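Local coordinates for outer membrane protein (Tpn50) (Borrelia burgdorferi, PDB 3OON) that probably anchors the outer membrane to the cell wall by binding peptidoglycan through this OmpA-like C-terminal domain, at residues D18-P23 with L29-K34; G55-F60 with E64-L69. One frame throughout, in Å; residues are numbered along the deposited sequence.

Interaction 1 of 2, residues D18-P23 with L29-K34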
loop_
_atom_site.group_PDB
_atom_site.type_symbol
_atom_site.label_atom_id
_atom_site.label_comp_id
_atom_site.label_asym_id
_atom_site.label_seq_id
_atom_site.Cartn_x
_atom_site.Cartn_y
_atom_site.Cartn_z
ATOM N N ASP A 18 0.588 -7.025 8.834
ATOM C CA ASP A 18 0.670 -7.861 10.027
ATOM C C ASP A 18 1.600 -7.259 11.069
ATOM O O ASP A 18 2.712 -6.811 10.764
ATOM C CB ASP A 18 1.053 -9.304 9.694
ATOM C CG ASP A 18 2.461 -9.422 9.179
ATOM O OD1 ASP A 18 3.072 -8.376 8.905
ATOM O OD2 ASP A 18 2.963 -10.560 9.053
ATOM N N ILE A 19 1.112 -7.263 12.302
ATOM C CA ILE A 19 1.759 -6.602 13.429
ATOM C C ILE A 19 2.086 -7.689 14.414
ATOM O O ILE A 19 1.214 -8.493 14.763
ATOM C CB ILE A 19 0.802 -5.587 14.120
ATOM C CG1 ILE A 19 0.481 -4.400 13.201
ATOM C CG2 ILE A 19 1.358 -5.127 15.492
ATOM C CD1 ILE A 19 1.641 -3.418 12.954
ATOM N N GLU A 20 3.338 -7.723 14.861
ATOM C CA GLU A 20 3.741 -8.650 15.900
ATOM C C GLU A 20 3.204 -8.172 17.235
ATOM O O GLU A 20 3.487 -7.045 17.659
ATOM C CB GLU A 20 5.261 -8.772 15.954
ATOM C CG GLU A 20 5.844 -9.501 14.764
ATOM C CD GLU A 20 7.272 -9.973 14.982
ATOM O OE1 GLU A 20 7.612 -10.420 16.098
ATOM O OE2 GLU A 20 8.054 -9.906 14.015
ATOM N N PHE A 21 2.392 -9.020 17.861
ATOM C CA PHE A 21 1.944 -8.834 19.232
ATOM C C PHE A 21 2.619 -9.892 20.086
ATOM O O PHE A 21 2.887 -10.997 19.615
ATOM C CB PHE A 21 0.425 -9.020 19.340
ATOM C CG PHE A 21 -0.373 -7.932 18.685
ATOM C CD1 PHE A 21 -0.655 -6.749 19.366
ATOM C CD2 PHE A 21 -0.864 -8.099 17.399
ATOM C CE1 PHE A 21 -1.413 -5.736 18.756
ATOM C CE2 PHE A 21 -1.619 -7.097 16.784
ATOM C CZ PHE A 21 -1.890 -5.916 17.462
ATOM N N TYR A 22 2.901 -9.564 21.337
ATOM C CA TYR A 22 3.393 -10.582 22.255
ATOM C C TYR A 22 2.319 -11.654 22.438
ATOM O O TYR A 22 1.129 -11.346 22.345
ATOM C CB TYR A 22 3.804 -9.948 23.576
ATOM C CG TYR A 22 5.104 -9.175 23.475
ATOM C CD1 TYR A 22 6.328 -9.842 23.333
ATOM C CD2 TYR A 22 5.113 -7.784 23.518
ATOM C CE1 TYR A 22 7.529 -9.136 23.241
ATOM C CE2 TYR A 22 6.307 -7.066 23.427
ATOM C CZ TYR A 22 7.511 -7.750 23.291
ATOM O OH TYR A 22 8.698 -7.051 23.195
ATOM N N PRO A 23 2.731 -12.918 22.683
ATOM C CA PRO A 23 1.789 -14.043 22.679
ATOM C C PRO A 23 0.568 -13.774 23.550
ATOM O O PRO A 23 0.717 -13.322 24.689
ATOM C CB PRO A 23 2.604 -15.201 23.272
ATOM C CG PRO A 23 4.030 -14.840 23.039
ATOM C CD PRO A 23 4.106 -13.337 23.016
ATOM N N LEU A 29 4.825 -5.087 19.769
ATOM C CA LEU A 29 6.288 -5.073 19.904
ATOM C C LEU A 29 6.858 -3.727 19.478
ATOM O O LEU A 29 6.400 -3.125 18.503
ATOM C CB LEU A 29 6.940 -6.183 19.075
ATOM C CG LEU A 29 7.220 -7.523 19.759
ATOM C CD1 LEU A 29 5.930 -8.320 19.946
ATOM C CD2 LEU A 29 8.223 -8.320 18.955
ATOM N N GLN A 30 7.864 -3.268 20.223
ATOM C CA GLN A 30 8.484 -1.958 20.018
ATOM C C GLN A 30 8.860 -1.679 18.559
ATOM O O GLN A 30 8.626 -0.584 18.041
ATOM C CB GLN A 30 9.731 -1.840 20.910
ATOM C CG GLN A 30 10.484 -0.523 20.776
ATOM C CD GLN A 30 9.816 0.621 21.532
ATOM O OE1 GLN A 30 8.625 0.568 21.851
ATOM N NE2 GLN A 30 10.588 1.659 21.826
ATOM N N LYS A 31 9.438 -2.680 17.907
ATOM C CA LYS A 31 9.945 -2.537 16.549
ATOM C C LYS A 31 8.847 -2.287 15.512
ATOM O O LYS A 31 9.149 -1.887 14.385
ATOM C CB LYS A 31 10.760 -3.772 16.151
ATOM C CG LYS A 31 9.931 -5.050 16.032
ATOM C CD LYS A 31 10.773 -6.195 15.515
ATOM C CE LYS A 31 9.951 -7.453 15.395
ATOM N NZ LYS A 31 10.821 -8.658 15.261
ATOM N N GLU A 32 7.589 -2.523 15.889
ATOM C CA GLU A 32 6.472 -2.412 14.950
ATOM C C GLU A 32 5.959 -0.981 14.791
ATOM O O GLU A 32 5.213 -0.688 13.857
ATOM C CB GLU A 32 5.307 -3.345 15.349
ATOM C CG GLU A 32 5.625 -4.849 15.408
ATOM C CD GLU A 32 5.927 -5.444 14.047
ATOM O OE1 GLU A 32 6.967 -5.083 13.463
ATOM O OE2 GLU A 32 5.134 -6.271 13.555
ATOM N N TYR A 33 6.346 -0.088 15.698
ATOM C CA TYR A 33 5.815 1.274 15.661
ATOM C C TYR A 33 6.201 2.041 14.395
ATOM O O TYR A 33 5.433 2.871 13.917
ATOM C CB TYR A 33 6.168 2.050 16.936
ATOM C CG TYR A 33 5.344 1.598 18.122
ATOM C CD1 TYR A 33 3.974 1.840 18.170
ATOM C CD2 TYR A 33 5.929 0.917 19.183
ATOM C CE1 TYR A 33 3.204 1.417 19.251
ATOM C CE2 TYR A 33 5.168 0.491 20.275
ATOM C CZ TYR A 33 3.809 0.746 20.298
ATOM O OH TYR A 33 3.052 0.326 21.366
ATOM N N LYS A 34 7.376 1.733 13.847
ATOM C CA LYS A 34 7.836 2.333 12.599
ATOM C C LYS A 34 6.897 1.965 11.431
ATOM O O LYS A 34 6.623 2.790 10.555
ATOM C CB LYS A 34 9.274 1.888 12.315
ATOM C CG LYS A 34 9.967 2.612 11.162
ATOM C CD LYS A 34 10.801 3.804 11.650
ATOM C CE LYS A 34 12.156 3.890 10.931
ATOM N NZ LYS A 34 12.058 4.177 9.471
HETATM O O HOH W 1 5.579 -7.241 11.221
#

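Interaction 2 of 2, residues G55-F60 with E64-L69. With SO4 (sulfate ion), chain B.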
loop_
_atom_site.group_PDB
_atom_site.type_symbol
_atom_site.label_atom_id
_atom_site.label_comp_id
_atom_site.label_asym_id
_atom_site.label_seq_id
_atom_site.Cartn_x
_atom_site.Cartn_y
_atom_site.Cartn_z
ATOM N N GLY A 55 -9.376 -6.210 14.101
ATOM C CA GLY A 55 -8.398 -7.054 14.785
ATOM C C GLY A 55 -8.767 -8.522 14.688
ATOM O O GLY A 55 -9.942 -8.872 14.474
ATOM N N HIS A 56 -7.760 -9.378 14.854
ATOM C CA HIS A 56 -7.926 -10.811 14.715
ATOM C C HIS A 56 -7.084 -11.580 15.724
ATOM O O HIS A 56 -6.014 -11.127 16.168
ATOM C CB HIS A 56 -7.545 -11.284 13.300
ATOM C CG HIS A 56 -8.303 -10.603 12.205
ATOM N ND1 HIS A 56 -9.461 -11.120 11.666
ATOM C CD2 HIS A 56 -8.067 -9.444 11.547
ATOM C CE1 HIS A 56 -9.906 -10.311 10.723
ATOM N NE2 HIS A 56 -9.077 -9.285 10.629
ATOM N N THR A 57 -7.595 -12.750 16.083
ATOM C CA THR A 57 -6.845 -13.723 16.848
ATOM C C THR A 57 -6.736 -14.981 16.002
ATOM O O THR A 57 -7.404 -15.105 14.975
ATOM C CB THR A 57 -7.544 -14.076 18.171
ATOM O OG1 THR A 57 -8.912 -14.403 17.904
ATOM C CG2 THR A 57 -7.502 -12.908 19.134
ATOM N N GLU A 58 -5.901 -15.914 16.449
ATOM C CA GLU A 58 -5.720 -17.180 15.745
ATOM C C GLU A 58 -6.173 -18.381 16.570
ATOM O O GLU A 58 -6.678 -19.359 16.015
ATOM C CB GLU A 58 -4.267 -17.337 15.308
ATOM C CG GLU A 58 -3.855 -16.297 14.275
ATOM C CD GLU A 58 -2.490 -16.547 13.667
ATOM O OE1 GLU A 58 -1.728 -17.394 14.192
ATOM O OE2 GLU A 58 -2.176 -15.878 12.657
ATOM N N GLN A 59 -5.991 -18.291 17.886
ATOM C CA GLN A 59 -6.296 -19.385 18.822
ATOM C C GLN A 59 -7.785 -19.701 18.814
ATOM O O GLN A 59 -8.618 -18.808 18.677
ATOM C CB GLN A 59 -5.860 -18.965 20.234
ATOM C CG GLN A 59 -5.934 -20.012 21.318
ATOM C CD GLN A 59 -5.340 -19.530 22.641
ATOM O OE1 GLN A 59 -4.296 -20.022 23.072
ATOM N NE2 GLN A 59 -6.000 -18.570 23.286
ATOM N N PHE A 60 -8.136 -20.975 18.949
ATOM C CA PHE A 60 -9.544 -21.276 19.116
ATOM C C PHE A 60 -9.941 -21.319 20.586
ATOM O O PHE A 60 -10.173 -22.372 21.181
ATOM C CB PHE A 60 -10.009 -22.454 18.247
ATOM C CG PHE A 60 -10.284 -22.041 16.818
ATOM C CD1 PHE A 60 -11.477 -21.384 16.488
ATOM C CD2 PHE A 60 -9.324 -22.224 15.821
ATOM C CE1 PHE A 60 -11.727 -20.967 15.183
ATOM C CE2 PHE A 60 -9.562 -21.806 14.502
ATOM C CZ PHE A 60 -10.767 -21.174 14.186
ATOM N N GLU A 64 -16.087 -15.132 23.306
ATOM C CA GLU A 64 -16.068 -13.783 23.906
ATOM C C GLU A 64 -14.648 -13.346 24.265
ATOM O O GLU A 64 -14.283 -12.181 24.083
ATOM C CB GLU A 64 -17.019 -13.660 25.111
ATOM C CG GLU A 64 -16.991 -12.278 25.834
ATOM C CD GLU A 64 -17.126 -11.066 24.900
ATOM O OE1 GLU A 64 -17.954 -11.101 23.955
ATOM O OE2 GLU A 64 -16.403 -10.062 25.118
ATOM N N GLU A 65 -13.845 -14.282 24.758
ATOM C CA GLU A 65 -12.453 -13.990 25.081
ATOM C C GLU A 65 -11.660 -13.606 23.828
ATOM O O GLU A 65 -10.883 -12.637 23.845
ATOM C CB GLU A 65 -11.795 -15.186 25.757
ATOM C CG GLU A 65 -10.456 -14.857 26.397
ATOM C CD GLU A 65 -9.927 -15.968 27.287
ATOM O OE1 GLU A 65 -10.733 -16.808 27.757
ATOM O OE2 GLU A 65 -8.696 -15.988 27.523
HETATM N N MSE A 66 -11.849 -14.366 22.748
HETATM C CA MSE A 66 -11.141 -14.068 21.500
HETATM C C MSE A 66 -11.639 -12.764 20.898
HETATM O O MSE A 66 -10.855 -11.977 20.360
HETATM C CB MSE A 66 -11.232 -15.216 20.494
HETATM C CG MSE A 66 -10.594 -16.520 20.980
HETATM SE SE MSE A 66 -8.697 -16.390 21.481
HETATM C CE MSE A 66 -8.870 -16.204 23.404
ATOM N N HIS A 67 -12.942 -12.522 20.998
ATOM C CA HIS A 67 -13.476 -11.263 20.521
ATOM C C HIS A 67 -12.835 -10.070 21.242
ATOM O O HIS A 67 -12.379 -9.117 20.599
ATOM C CB HIS A 67 -14.996 -11.207 20.638
ATOM C CG HIS A 67 -15.551 -9.880 20.243
ATOM N ND1 HIS A 67 -15.873 -8.909 21.162
ATOM C CD2 HIS A 67 -15.764 -9.333 19.024
ATOM C CE1 HIS A 67 -16.289 -7.827 20.525
ATOM N NE2 HIS A 67 -16.236 -8.060 19.227
ATOM N N GLU A 68 -12.815 -10.125 22.571
ATOM C CA GLU A 68 -12.223 -9.063 23.372
ATOM C C GLU A 68 -10.757 -8.828 23.015
ATOM O O GLU A 68 -10.356 -7.693 22.763
ATOM C CB GLU A 68 -12.380 -9.347 24.870
ATOM C CG GLU A 68 -11.832 -8.233 25.781
ATOM C CD GLU A 68 -12.577 -6.894 25.654
ATOM O OE1 GLU A 68 -13.691 -6.838 25.079
ATOM O OE2 GLU A 68 -12.043 -5.880 26.151
ATOM N N LEU A 69 -9.966 -9.897 22.972
ATOM C CA LEU A 69 -8.559 -9.767 22.622
ATOM C C LEU A 69 -8.372 -9.117 21.242
ATOM O O LEU A 69 -7.565 -8.198 21.087
ATOM C CB LEU A 69 -7.847 -11.122 22.709
ATOM C CG LEU A 69 -6.359 -11.190 22.322
ATOM C CD1 LEU A 69 -5.476 -10.249 23.168
ATOM C CD2 LEU A 69 -5.870 -12.644 22.436
HETATM S S SO4 B . -3.829 -15.404 19.399
HETATM O O1 SO4 B . -2.740 -16.365 19.232
HETATM O O2 SO4 B . -3.981 -14.603 18.190
HETATM O O3 SO4 B . -5.055 -16.160 19.651
HETATM O O4 SO4 B . -3.536 -14.559 20.550
#

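Interaction 1 of 2, residues D18-P23 with L29-K34
L29 lays its CD1 methyl over the centre of one face of the Y22 ring, 3.5 Å from the centroid and almost on the ring normal, a CH-pi contact; CG of the same leucine follows toward the hydroxyl end, 3.6 Å from Y22 CZ. F21 leaves the backbone on the side away from 29-34; its ring has I19 CG2 against one face near the rim, and its side chain packs on I28 and R73. The backbones are joined by L29 N to E20 O at 3.2 Å, nearly straight at the hydrogen. E32 grips the same residue from its other end: E20 N gives a 2.7 Å bond to E32 OE2, on the anti side of the carboxylate and only slightly out of its plane. A bend at chi2 (-67°) folds E32 back to bring the oxygen there. Water 1 also reaches that OE2, and bridges it to D18 O. The E20 chain runs out extended, crossing that of E32 at about a right angle, and ends in a salt bridge to K31, whose hydrogen bond, E20 OE2 to K31 NZ at 3.3 Å, is weak. K31 NZ probably offsets part of the like charge of the two glutamates. This pairing of the end of strand 12-20 with the approach to helix 33-45 belongs to the first beta-to-alpha connection of the OmpA C-terminal fold.

Interaction 2 of 2, residues G55-F60 with E64-L69
Sulfate O3 accepts Q59 N at 2.9 Å and, more weakly, E58 N at 3.3 Å, while E58 N also reaches sulfate O2 at 2.9 Å, so two successive amides beside helix 63-83 hold the anion. The site lies in the loop between strand 51-55 and that helix, a beta-to-alpha connection of the OmpA-like domain. R73 NH2 and R115 NE complete the grip; the ion probably came from the crystallisation liquor, but its pocket of arginines and amides is suited to an anionic group, and in this family a peptidoglycan carboxylate is a plausible natural occupant. T57 turns its side chain to the helix. Its chi1 of 50° sets OG1 over M66 CB, at 3.6 Å, and leaves CG2 to lie against L69, 3.7 Å from CD2; OG1 itself is satisfied by S99 OG, which also binds Q59 O and so ties this loop to another. L69 CD2 also touches sulfate O4, an apolar neighbour to the anion. M66, a selenomethionine, bends at chi2 (-57°) and again at chi3, bringing its selenium up to the carbonyl oxygen of Q59 and its methyl to the amide of the Q59 side chain. The extended Q59 side chain crosses this bent chain at about a right angle. The selenium lies 3.7 Å from Q59 O, and M66 CE the same distance from Q59 NE2.

Overall arrangement
Following the chain from the N terminus, strand 12-20 ends in interaction 1, which closes the connection to helix 33-45, with five residues between its two segments. The chain then runs through that helix and strand 51-55 into interaction 2, where the loop folds back on the start of helix 63-83. The two contacts lie in series, neither nested nor crossed, with centres about 17 Å apart and nearest atoms about 6 Å apart. Interaction 1 ties the end of strand 12-20 to the run leading into helix 33-45; interaction 2 ties the loop after strand 51-55 to the first turns of helix 63-83. R73 and R115 link their surroundings: both touch F21 in interaction 1 and bind the sulfate of interaction 2.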